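Diol-dehydratase (Roseburia inulinivorans, PDB 5I2A) dehydrates 1,2-propanediol as a B12-independent diol dehydratase of the glycyl radical type, probably acting as a radical lyase. Local coordinates at residues Lys42-Glu45 against Gly46-Val49; Glu144-Arg147 against Ala148-His151; Ala198-Ser201 against Thr202-Phe206; Thr797-Asp800 against Ala801-His804. All blocks are in the same frame, centred on the assembly; numbering follows the deposited sequence.

In the fold
Along the chain the four contacts come in series, each a local turn or short piece of helix. Contact 1 joins helix 32-43 to helix 49-63, contact 2 lies on helix 143-150, contact 3 opens helix 200-233 and contact 4 closes helix 795-803. Contacts 1 and 3 are neighbours: centres about 17 Å apart, P48 CG 3.7 Å from C205 SG. Both touch the second subunit, as contact 2 does through E144 alone, and they mark one part of the dimer interface. Contact 2 stands about 35 to 39 Å from the other three, centre to centre. Contact 4, in the glycine radical region, lies across the chain's centre from contacts 1 and 3, about 54 and about 60 Å away.

Contact 1: residues Lys42-Glu45 against Gly46-Val49; sequences KATE and GQPV
Q47 lays its carboxamide against T44, with NE2 3.6 Å from T44 CA and CB of T44 scarcely farther away. The two side chains cross at about a right angle, so the amide end passes over T44. This approach follows from the first torsion of Q47, which sets CG beside the backbone N (chi1 -69°), and from the extended chain beyond it. The same side chain meets the backbone, since Q47 CB is 3.3 Å from T44 O.

That carbonyl closes the turn: Q47 N donates to T44 O over 3.1 Å, with an N-H...O angle of 155°. One water bridges the turn and the amide. It donates to E45 O at 2.8 Å and accepts from Q47 NE2 at 3.1 Å, with a weak, longer bond to A43 O, which helps fix the rotation of the amide. The hydroxyl of T44 is engaged by R52 NE of the next helix, and E45 OE2 bonds to Y127 OH. S139 and Y140 of the second subunit pack on Q47 and P48.

G46, third residue of the turn, has the positive phi (101°) that this position of a type II turn takes and glycine readily adopts. The T44 to Q47 hydrogen bond and the backbone angles of E45 and G46 define a type II beta turn, linking helix 32-43 to P48, the N-cap residue of helix 49-63.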
ATOM      1  N   LYS A  42     -18.224   5.511  -3.401  1.00 17.93           N
ATOM      2  CA  LYS A  42     -19.212   4.446  -3.244  1.00 18.14           C
ATOM      3  C   LYS A  42     -19.316   3.604  -4.513  1.00 21.79           C
ATOM      4  O   LYS A  42     -19.572   2.418  -4.435  1.00 24.37           O
ATOM      5  CB  LYS A  42     -20.587   5.015  -2.881  1.00 18.00           C
ATOM      6  CG  LYS A  42     -20.703   5.545  -1.454  1.00 20.04           C
ATOM      7  CD  LYS A  42     -22.099   6.156  -1.205  1.00 21.60           C
ATOM      8  CE  LYS A  42     -22.273   6.565   0.249  1.00 21.53           C
ATOM      9  NZ  LYS A  42     -23.496   7.387   0.491  1.00 24.43           N
ATOM     10  N   ALA A  43     -19.111   4.210  -5.678  1.00 16.51           N
ATOM     11  CA  ALA A  43     -19.198   3.471  -6.937  1.00 18.54           C
ATOM     12  C   ALA A  43     -17.919   2.726  -7.328  1.00 17.52           C
ATOM     13  O   ALA A  43     -17.934   1.925  -8.254  1.00 23.25           O
ATOM     14  CB  ALA A  43     -19.598   4.414  -8.073  1.00 21.26           C
ATOM     15  N   THR A  44     -16.814   2.986  -6.649  1.00 18.52           N
ATOM     16  CA  THR A  44     -15.556   2.383  -7.068  1.00 17.59           C
ATOM     17  C   THR A  44     -14.912   1.482  -6.010  1.00 15.35           C
ATOM     18  O   THR A  44     -13.745   1.143  -6.135  1.00 16.78           O
ATOM     19  CB  THR A  44     -14.523   3.464  -7.456  1.00 16.22           C
ATOM     20  OG1 THR A  44     -14.269   4.297  -6.325  1.00 16.32           O
ATOM     21  CG2 THR A  44     -15.018   4.306  -8.634  1.00 18.84           C
ATOM     22  N   GLU A  45     -15.654   1.135  -4.964  1.00 15.98           N
ATOM     23  CA  GLU A  45     -15.135   0.267  -3.907  1.00 19.37           C
ATOM     24  C   GLU A  45     -14.588  -1.005  -4.524  1.00 20.82           C
ATOM     25  O   GLU A  45     -15.204  -1.581  -5.415  1.00 21.80           O
ATOM     26  CB  GLU A  45     -16.222  -0.057  -2.872  1.00 21.59           C
ATOM     27  CG  GLU A  45     -16.550   1.139  -1.986  1.00 23.23           C
ATOM     28  CD  GLU A  45     -17.692   0.897  -1.021  1.00 31.99           C
ATOM     29  OE1 GLU A  45     -18.335  -0.174  -1.074  1.00 36.29           O
ATOM     30  OE2 GLU A  45     -17.933   1.784  -0.186  1.00 29.59           O
ATOM     31  N   GLY A  46     -13.403  -1.410  -4.088  1.00 20.72           N
ATOM     32  CA  GLY A  46     -12.794  -2.628  -4.592  1.00 19.90           C
ATOM     33  C   GLY A  46     -11.729  -2.370  -5.634  1.00 21.14           C
ATOM     34  O   GLY A  46     -10.958  -3.263  -5.965  1.00 25.50           O
ATOM     35  N   GLN A  47     -11.685  -1.152  -6.161  1.00 19.99           N
ATOM     36  CA  GLN A  47     -10.687  -0.785  -7.157  1.00 16.25           C
ATOM     37  C   GLN A  47      -9.428  -0.205  -6.496  1.00 16.40           C
ATOM     38  O   GLN A  47      -9.475   0.187  -5.337  1.00 17.02           O
ATOM     39  CB  GLN A  47     -11.283   0.209  -8.145  1.00 16.92           C
ATOM     40  CG  GLN A  47     -12.345  -0.397  -9.055  1.00 19.57           C
ATOM     41  CD  GLN A  47     -12.940   0.635  -9.999  1.00 20.04           C
ATOM     42  OE1 GLN A  47     -12.212   1.343 -10.695  1.00 27.44           O
ATOM     43  NE2 GLN A  47     -14.264   0.735 -10.014  1.00 17.25           N
ATOM     44  N   PRO A  48      -8.300  -0.161  -7.228  1.00 16.40           N
ATOM     45  CA  PRO A  48      -7.090   0.393  -6.610  1.00 14.53           C
ATOM     46  C   PRO A  48      -7.291   1.855  -6.227  1.00 19.09           C
ATOM     47  O   PRO A  48      -7.992   2.581  -6.939  1.00 16.16           O
ATOM     48  CB  PRO A  48      -6.032   0.264  -7.713  1.00 14.73           C
ATOM     49  CG  PRO A  48      -6.581  -0.748  -8.666  1.00 16.14           C
ATOM     50  CD  PRO A  48      -8.056  -0.567  -8.623  1.00 15.57           C
ATOM     51  N   VAL A  49      -6.673   2.261  -5.127  1.00 18.19           N
ATOM     52  CA  VAL A  49      -6.823   3.603  -4.584  1.00 16.81           C
ATOM     53  C   VAL A  49      -6.621   4.701  -5.632  1.00 13.97           C
ATOM     54  O   VAL A  49      -7.431   5.611  -5.744  1.00 15.92           O
ATOM     55  CB  VAL A  49      -5.828   3.860  -3.435  1.00 20.68           C
ATOM     56  CG1 VAL A  49      -6.083   5.226  -2.840  1.00 20.05           C
ATOM     57  CG2 VAL A  49      -5.956   2.789  -2.361  1.00 31.29           C
TER
HETATM   58  O   HOH W   1     -16.034  -0.844  -8.020  1.00 29.88           O

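Contact 2: residues Glu144-Arg147 against Ala148-His151; sequences ETLR and AMKH
M149 and L146 make a tight apolar contact, M149 CE standing 3.5 Å from L146 CD2, closer than usual for two carbons. The same methyl reaches CG2 of T145 at 3.7 Å, so it sits where the two neighbouring side chains can both touch it, each crossing the methionine at a slant. The bend at the last torsion of M149 (chi3 -71°) folds CE back toward the preceding turn, bringing it 3.2 Å from T145 O. F154 covers T145, A148 and M149 from the adjoining short strand, and a bound di(hydroxyethyl)ether, probably from the crystallisation liquor, lies about 4 Å from the M149 side chain.

Backbone bonding runs in the i to i+4 pattern of an alpha helix: A148 N to E144 O, M149 N to T145 O, K150 N to L146 O and H151 N to R147 O. The N-H...O angles are all at least 146°. These bonds span almost all of the short helix 143-150, and H151 is the first residue to leave helical angles.

At that end the contact is ring to carbonyl. H151 turns an edge to R147 O, which lies in the ring plane 3.3 Å from CD2. CG of R147 adds an aliphatic touch at 3.9 Å from H151 CD2, while the guanidinium is turned 66° from the ring. H151 ND1 bonds to D471 OD2, and T145 OG1 to N509 OD1.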
ATOM      1  N   GLU A 144       4.802   8.142  22.256  1.00 15.68           N
ATOM      2  CA  GLU A 144       5.647   9.240  22.707  1.00 18.54           C
ATOM      3  C   GLU A 144       5.427  10.483  21.831  1.00 17.18           C
ATOM      4  O   GLU A 144       5.472  11.605  22.313  1.00 17.58           O
ATOM      5  CB  GLU A 144       7.128   8.831  22.706  1.00 12.14           C
ATOM      6  CG  GLU A 144       7.503   7.805  23.794  1.00 15.84           C
ATOM      7  CD  GLU A 144       7.168   6.358  23.427  1.00 18.98           C
ATOM      8  OE1 GLU A 144       6.473   6.110  22.423  1.00 19.66           O
ATOM      9  OE2 GLU A 144       7.621   5.453  24.146  1.00 28.00           O
ATOM     10  N   THR A 145       5.183  10.256  20.546  1.00 16.79           N
ATOM     11  CA  THR A 145       4.856  11.319  19.611  1.00 15.81           C
ATOM     12  C   THR A 145       3.537  12.004  19.964  1.00 17.24           C
ATOM     13  O   THR A 145       3.441  13.238  19.948  1.00 15.45           O
ATOM     14  CB  THR A 145       4.783  10.772  18.175  1.00 15.02           C
ATOM     15  OG1 THR A 145       6.034  10.158  17.845  1.00 14.70           O
ATOM     16  CG2 THR A 145       4.476  11.880  17.185  1.00 10.70           C
ATOM     17  N   LEU A 146       2.518  11.206  20.278  1.00 14.53           N
ATOM     18  CA  LEU A 146       1.236  11.766  20.678  1.00 15.09           C
ATOM     19  C   LEU A 146       1.404  12.604  21.951  1.00 15.10           C
ATOM     20  O   LEU A 146       0.778  13.648  22.096  1.00 16.47           O
ATOM     21  CB  LEU A 146       0.192  10.659  20.882  1.00 16.86           C
ATOM     22  CG  LEU A 146      -0.153   9.832  19.631  1.00 18.47           C
ATOM     23  CD1 LEU A 146      -1.098   8.666  19.964  1.00 18.82           C
ATOM     24  CD2 LEU A 146      -0.758  10.720  18.563  1.00 20.63           C
ATOM     25  N   ARG A 147       2.261  12.140  22.858  1.00 15.23           N
ATOM     26  CA  ARG A 147       2.509  12.849  24.108  1.00 18.55           C
ATOM     27  C   ARG A 147       3.168  14.200  23.834  1.00 16.64           C
ATOM     28  O   ARG A 147       2.778  15.216  24.403  1.00 17.15           O
ATOM     29  CB  ARG A 147       3.384  12.018  25.058  1.00 14.37           C
ATOM     30  CG  ARG A 147       3.645  12.698  26.397  1.00 20.64           C
ATOM     31  CD  ARG A 147       4.477  11.824  27.335  1.00 18.92           C
ATOM     32  NE  ARG A 147       5.806  11.606  26.782  1.00 19.01           N
ATOM     33  CZ  ARG A 147       6.686  10.719  27.237  1.00 22.04           C
ATOM     34  NH1 ARG A 147       6.391   9.945  28.273  1.00 23.41           N
ATOM     35  NH2 ARG A 147       7.866  10.598  26.644  1.00 20.83           N
ATOM     36  N   ALA A 148       4.156  14.207  22.948  1.00 15.34           N
ATOM     37  CA  ALA A 148       4.850  15.445  22.605  1.00 14.04           C
ATOM     38  C   ALA A 148       3.874  16.484  22.037  1.00 13.26           C
ATOM     39  O   ALA A 148       3.965  17.675  22.339  1.00 16.00           O
ATOM     40  CB  ALA A 148       5.977  15.160  21.617  1.00 15.67           C
ATOM     41  N   MET A 149       2.920  16.024  21.241  1.00 13.86           N
ATOM     42  CA  MET A 149       1.968  16.935  20.620  1.00 16.68           C
ATOM     43  C   MET A 149       0.978  17.445  21.652  1.00 17.00           C
ATOM     44  O   MET A 149       0.591  18.607  21.623  1.00 17.21           O
ATOM     45  CB  MET A 149       1.246  16.247  19.464  1.00 12.38           C
ATOM     46  CG  MET A 149       2.175  15.969  18.272  1.00 15.50           C
ATOM     47  SD  MET A 149       1.350  15.046  16.963  1.00 23.66           S
ATOM     48  CE  MET A 149       1.183  13.464  17.678  1.00 24.70           C
ATOM     49  N   LYS A 150       0.596  16.569  22.578  1.00 17.34           N
ATOM     50  CA  LYS A 150      -0.339  16.928  23.642  1.00 20.02           C
ATOM     51  C   LYS A 150       0.261  18.034  24.516  1.00 19.35           C
ATOM     52  O   LYS A 150      -0.440  18.914  24.995  1.00 21.40           O
ATOM     53  CB  LYS A 150      -0.688  15.686  24.472  1.00 23.10           C
ATOM     54  CG  LYS A 150      -1.635  15.921  25.642  1.00 37.65           C
ATOM     55  CD  LYS A 150      -1.991  14.591  26.323  1.00 40.39           C
ATOM     56  CE  LYS A 150      -1.836  14.653  27.840  1.00 49.71           C
ATOM     57  NZ  LYS A 150      -2.640  15.751  28.460  1.00 56.76           N
ATOM     58  N   HIS A 151       1.576  18.010  24.668  1.00 17.87           N
ATOM     59  CA  HIS A 151       2.267  19.034  25.433  1.00 17.95           C
ATOM     60  C   HIS A 151       2.872  20.125  24.544  1.00 20.52           C
ATOM     61  O   HIS A 151       3.749  20.885  24.972  1.00 17.72           O
ATOM     62  CB  HIS A 151       3.332  18.377  26.309  1.00 17.30           C
ATOM     63  CG  HIS A 151       2.752  17.559  27.420  1.00 22.22           C
ATOM     64  ND1 HIS A 151       2.414  18.102  28.643  1.00 22.48           N
ATOM     65  CD2 HIS A 151       2.411  16.249  27.483  1.00 19.95           C
ATOM     66  CE1 HIS A 151       1.910  17.156  29.417  1.00 26.29           C
ATOM     67  NE2 HIS A 151       1.905  16.020  28.740  1.00 26.48           N
TER

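Contact 3: residues Ala198-Ser201 against Thr202-Phe206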
ATOM      1  N   ALA A 198       7.038  -6.995 -13.435  1.00 12.50           N
ATOM      2  CA  ALA A 198       6.647  -7.107 -12.033  1.00 16.67           C
ATOM      3  C   ALA A 198       5.854  -5.891 -11.545  1.00 17.82           C
ATOM      4  O   ALA A 198       5.056  -6.012 -10.619  1.00 15.78           O
ATOM      5  CB  ALA A 198       7.889  -7.331 -11.141  1.00 11.02           C
ATOM      6  N   ASP A 199       6.041  -4.731 -12.170  1.00 14.83           N
ATOM      7  CA  ASP A 199       5.285  -3.545 -11.752  1.00 15.02           C
ATOM      8  C   ASP A 199       4.174  -3.147 -12.732  1.00 16.33           C
ATOM      9  O   ASP A 199       3.663  -2.026 -12.662  1.00 15.07           O
ATOM     10  CB  ASP A 199       6.238  -2.347 -11.543  1.00 14.64           C
ATOM     11  CG  ASP A 199       6.834  -1.843 -12.843  1.00 19.37           C
ATOM     12  OD1 ASP A 199       6.894  -2.626 -13.808  1.00 21.00           O
ATOM     13  OD2 ASP A 199       7.243  -0.661 -12.907  1.00 24.34           O
ATOM     14  N   TYR A 200       3.797  -4.044 -13.642  1.00 13.37           N
ATOM     15  CA  TYR A 200       2.846  -3.666 -14.687  1.00 14.80           C
ATOM     16  C   TYR A 200       1.496  -3.244 -14.097  1.00 15.67           C
ATOM     17  O   TYR A 200       0.962  -2.206 -14.473  1.00 13.49           O
ATOM     18  CB  TYR A 200       2.645  -4.798 -15.699  1.00 12.77           C
ATOM     19  CG  TYR A 200       1.719  -4.435 -16.872  1.00 15.30           C
ATOM     20  CD1 TYR A 200       0.338  -4.590 -16.775  1.00 15.24           C
ATOM     21  CD2 TYR A 200       2.237  -3.941 -18.068  1.00 15.66           C
ATOM     22  CE1 TYR A 200      -0.506  -4.263 -17.843  1.00 16.32           C
ATOM     23  CE2 TYR A 200       1.415  -3.625 -19.137  1.00 15.33           C
ATOM     24  CZ  TYR A 200       0.047  -3.790 -19.022  1.00 19.12           C
ATOM     25  OH  TYR A 200      -0.759  -3.462 -20.073  1.00 18.41           O
ATOM     26  N   SER A 201       0.958  -4.024 -13.165  1.00 14.21           N
ATOM     27  CA  SER A 201      -0.370  -3.718 -12.625  1.00 15.56           C
ATOM     28  C   SER A 201      -0.452  -2.307 -12.018  1.00 16.91           C
ATOM     29  O   SER A 201      -1.394  -1.562 -12.274  1.00 15.21           O
ATOM     30  CB  SER A 201      -0.784  -4.745 -11.570  1.00 15.12           C
ATOM     31  OG  SER A 201      -1.091  -6.001 -12.146  1.00 17.08           O
ATOM     32  N   THR A 202       0.532  -1.958 -11.205  1.00 12.47           N
ATOM     33  CA  THR A 202       0.492  -0.709 -10.468  1.00 14.20           C
ATOM     34  C   THR A 202       0.928   0.470 -11.340  1.00 17.16           C
ATOM     35  O   THR A 202       0.357   1.552 -11.249  1.00 15.91           O
ATOM     36  CB  THR A 202       1.385  -0.776  -9.214  1.00 18.20           C
ATOM     37  OG1 THR A 202       2.687  -1.254  -9.585  1.00 15.99           O
ATOM     38  CG2 THR A 202       0.759  -1.719  -8.151  1.00 14.93           C
ATOM     39  N   LYS A 203       1.938   0.261 -12.181  1.00 14.95           N
ATOM     40  CA  LYS A 203       2.387   1.316 -13.082  1.00 14.84           C
ATOM     41  C   LYS A 203       1.267   1.679 -14.050  1.00 16.74           C
ATOM     42  O   LYS A 203       0.953   2.858 -14.239  1.00 17.82           O
ATOM     43  CB  LYS A 203       3.651   0.906 -13.860  1.00 14.29           C
ATOM     44  CG  LYS A 203       4.089   1.927 -14.918  1.00 16.07           C
ATOM     45  CD  LYS A 203       5.566   1.779 -15.317  1.00 17.94           C
ATOM     46  CE  LYS A 203       6.020   2.944 -16.216  1.00 18.18           C
ATOM     47  NZ  LYS A 203       7.437   2.811 -16.697  1.00 22.03           N
ATOM     48  N   MET A 204       0.659   0.670 -14.659  1.00 17.54           N
ATOM     49  CA  MET A 204      -0.355   0.925 -15.674  1.00 14.89           C
ATOM     50  C   MET A 204      -1.607   1.510 -15.050  1.00 17.19           C
ATOM     51  O   MET A 204      -2.230   2.362 -15.650  1.00 16.48           O
ATOM     52  CB  MET A 204      -0.694  -0.344 -16.456  1.00 15.64           C
ATOM     53  CG  MET A 204       0.391  -0.751 -17.455  1.00 22.79           C
ATOM     54  SD  MET A 204       0.594   0.480 -18.780  1.00 25.52           S
ATOM     55  CE  MET A 204      -1.110   0.660 -19.256  1.00 17.88           C
ATOM     56  N   CYS A 205      -1.967   1.076 -13.842  1.00 15.67           N
ATOM     57  CA  CYS A 205      -3.103   1.696 -13.166  1.00 14.92           C
ATOM     58  C   CYS A 205      -2.857   3.209 -12.956  1.00 16.51           C
ATOM     59  O   CYS A 205      -3.745   4.021 -13.181  1.00 16.40           O
ATOM     60  CB  CYS A 205      -3.388   1.021 -11.825  1.00 14.73           C
ATOM     61  SG  CYS A 205      -4.935   1.559 -11.034  1.00 21.82           S
ATOM     62  N   PHE A 206      -1.660   3.569 -12.510  1.00 14.35           N
ATOM     63  CA  PHE A 206      -1.310   4.973 -12.282  1.00 14.83           C
ATOM     64  C   PHE A 206      -1.356   5.766 -13.590  1.00 12.74           C
ATOM     65  O   PHE A 206      -1.935   6.845 -13.642  1.00 13.31           O
ATOM     66  CB  PHE A 206       0.075   5.085 -11.639  1.00 13.98           C
ATOM     67  CG  PHE A 206       0.572   6.491 -11.511  1.00 14.76           C
ATOM     68  CD1 PHE A 206      -0.009   7.372 -10.613  1.00 14.84           C
ATOM     69  CD2 PHE A 206       1.623   6.939 -12.297  1.00 15.14           C
ATOM     70  CE1 PHE A 206       0.451   8.679 -10.503  1.00 13.74           C
ATOM     71  CE2 PHE A 206       2.090   8.239 -12.184  1.00 13.38           C
ATOM     72  CZ  PHE A 206       1.499   9.111 -11.291  1.00 13.22           C
TER
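M204 sets a methylene on the ring of Y200: CG stands 3.4 Å from the ring centroid and 12° off the ring normal, a CH-pi contact over one face. The thioether sulfur is less central. SD lies 4.7 Å from that centroid and 30° off the normal, an oblique Met-aromatic approach. Two bends in the methionine chain, at its second and third torsions, accompany this placement, while the tyrosine holds CG anti to the backbone N (chi1 -177°) and presents its face to the following turn. M204 CB also touches Y200 O at 3.2 Å, so side chain and backbone of the tyrosine are met together. The ring of F195 also meets that of Y200, steeply inclined to it.

D199 and K203 run alongside one another in the same direction, but their charged ends do not meet. The carboxylate touches aliphatic carbon: D199 OD2 lies 3.8 Å from K203 CD. That oxygen, D199 OD2, is 5.1 Å from NZ of K203, which instead forms a salt bridge with E189 and a hydrogen bond to K536 O.

The backbone carries the regular i to i+4 bonds, among them K203 N to D199 O at 2.9 Å. M204 N to Y200 O, also 2.9 Å, sets the methionine and the tyrosine in register. S201 OG bonds to Y140 O of the second subunit.

D199 holds the N-cap position without a side-chain capping bond. The arrangement is an i, i+4 Met-aromatic pair on the first turns of helix 200-233, at the dimer interface.

Contact 4: residues Thr797-Asp800 against Ala801-His804; sequences TLLD and AQAH
D800 and H804 meet at close range, with OD1 of the carboxylate 3.2 Å from CD2 of the imidazole. The oxygen comes to the ring edge, in its plane, while the carboxylate is turned 61° from the ring. The first torsion of D800 (chi1 -160°) swings CG opposite the backbone N, beside the carbonyl carbon, sending OD1 toward the following turn and H804. The backbones are also joined, by a short hydrogen bond from H804 N to D800 O at 2.7 Å. D800 OD2 has other partners, a salt bridge to K807 NZ and a hydrogen bond to Y808 OH.

A801 has the next largest share. Its N donates to T797 O over 3.0 Å, and its CB rests 3.5 Å from T797 O. Y808, L811 and F822 pack against the methyl.

L799 contributes a methyl, CD2, 4.0 Å from Q802 OE1, and a carbonyl that accepts from A803 N and, weakly, Q802 N. Q802 NE2 turns to D831 and Q830.

H804 is the first residue beyond helical angles, which makes these the carboxy-terminal turns of helix 795-803, in the glycine radical region that also holds G817, the predicted radical site, not in its radical form here.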
ATOM      1  N   THR A 797      -1.724  54.396  12.260  1.00 16.36           N
ATOM      2  CA  THR A 797      -2.600  53.796  11.261  1.00 18.19           C
ATOM      3  C   THR A 797      -3.150  52.449  11.729  1.00 17.14           C
ATOM      4  O   THR A 797      -4.339  52.170  11.594  1.00 17.55           O
ATOM      5  CB  THR A 797      -1.873  53.598   9.919  1.00 20.41           C
ATOM      6  OG1 THR A 797      -1.560  54.872   9.356  1.00 23.34           O
ATOM      7  CG2 THR A 797      -2.743  52.822   8.943  1.00 15.78           C
ATOM      8  N   LEU A 798      -2.284  51.621  12.291  1.00 18.06           N
ATOM      9  CA  LEU A 798      -2.709  50.300  12.740  1.00 14.58           C
ATOM     10  C   LEU A 798      -3.643  50.407  13.942  1.00 13.65           C
ATOM     11  O   LEU A 798      -4.636  49.700  13.999  1.00 15.87           O
ATOM     12  CB  LEU A 798      -1.504  49.424  13.078  1.00 11.27           C
ATOM     13  CG  LEU A 798      -0.529  49.104  11.932  1.00 13.56           C
ATOM     14  CD1 LEU A 798       0.541  48.164  12.422  1.00 15.86           C
ATOM     15  CD2 LEU A 798      -1.243  48.510  10.742  1.00 12.88           C
ATOM     16  N   LEU A 799      -3.324  51.288  14.891  1.00 16.12           N
ATOM     17  CA  LEU A 799      -4.197  51.514  16.049  1.00 17.58           C
ATOM     18  C   LEU A 799      -5.566  52.035  15.621  1.00 16.73           C
ATOM     19  O   LEU A 799      -6.578  51.561  16.112  1.00 18.25           O
ATOM     20  CB  LEU A 799      -3.557  52.483  17.049  1.00 16.47           C
ATOM     21  CG  LEU A 799      -2.283  51.968  17.727  1.00 22.53           C
ATOM     22  CD1 LEU A 799      -1.646  53.041  18.600  1.00 24.11           C
ATOM     23  CD2 LEU A 799      -2.576  50.710  18.547  1.00 22.22           C
ATOM     24  N   ASP A 800      -5.598  52.998  14.701  1.00 17.98           N
ATOM     25  CA  ASP A 800      -6.876  53.519  14.213  1.00 16.44           C
ATOM     26  C   ASP A 800      -7.694  52.437  13.494  1.00 19.72           C
ATOM     27  O   ASP A 800      -8.923  52.428  13.577  1.00 18.11           O
ATOM     28  CB  ASP A 800      -6.675  54.712  13.271  1.00 16.57           C
ATOM     29  CG  ASP A 800      -7.946  55.560  13.129  1.00 19.29           C
ATOM     30  OD1 ASP A 800      -8.618  55.773  14.147  1.00 20.33           O
ATOM     31  OD2 ASP A 800      -8.279  56.000  12.014  1.00 16.35           O
ATOM     32  N   ALA A 801      -7.017  51.536  12.784  1.00 15.07           N
ATOM     33  CA  ALA A 801      -7.702  50.454  12.078  1.00 17.46           C
ATOM     34  C   ALA A 801      -8.296  49.450  13.069  1.00 18.81           C
ATOM     35  O   ALA A 801      -9.305  48.807  12.783  1.00 22.85           O
ATOM     36  CB  ALA A 801      -6.753  49.749  11.108  1.00 16.38           C
ATOM     37  N   GLN A 802      -7.682  49.337  14.241  1.00 18.60           N
ATOM     38  CA  GLN A 802      -8.258  48.545  15.315  1.00 20.38           C
ATOM     39  C   GLN A 802      -9.502  49.202  15.879  1.00 22.20           C
ATOM     40  O   GLN A 802     -10.504  48.535  16.088  1.00 25.73           O
ATOM     41  CB  GLN A 802      -7.253  48.323  16.442  1.00 22.86           C
ATOM     42  CG  GLN A 802      -6.244  47.232  16.161  1.00 20.47           C
ATOM     43  CD  GLN A 802      -5.499  46.799  17.412  1.00 25.22           C
ATOM     44  OE1 GLN A 802      -5.132  47.626  18.241  1.00 22.57           O
ATOM     45  NE2 GLN A 802      -5.285  45.490  17.559  1.00 17.21           N
ATOM     46  N   ALA A 803      -9.432  50.511  16.113  1.00 21.50           N
ATOM     47  CA  ALA A 803     -10.535  51.252  16.716  1.00 22.36           C
ATOM     48  C   ALA A 803     -11.700  51.456  15.752  1.00 24.25           C
ATOM     49  O   ALA A 803     -12.857  51.441  16.159  1.00 23.93           O
ATOM     50  CB  ALA A 803     -10.040  52.602  17.234  1.00 19.65           C
ATOM     51  N   HIS A 804     -11.393  51.653  14.476  1.00 22.08           N
ATOM     52  CA  HIS A 804     -12.413  51.930  13.474  1.00 19.45           C
ATOM     53  C   HIS A 804     -12.157  51.142  12.202  1.00 21.32           C
ATOM     54  O   HIS A 804     -11.748  51.719  11.200  1.00 18.74           O
ATOM     55  CB  HIS A 804     -12.458  53.428  13.148  1.00 22.91           C
ATOM     56  CG  HIS A 804     -12.553  54.304  14.357  1.00 25.96           C
ATOM     57  ND1 HIS A 804     -13.743  54.539  15.014  1.00 27.93           N
ATOM     58  CD2 HIS A 804     -11.604  54.987  15.041  1.00 25.15           C
ATOM     59  CE1 HIS A 804     -13.521  55.326  16.051  1.00 23.02           C
ATOM     60  NE2 HIS A 804     -12.232  55.615  16.088  1.00 27.14           N
TER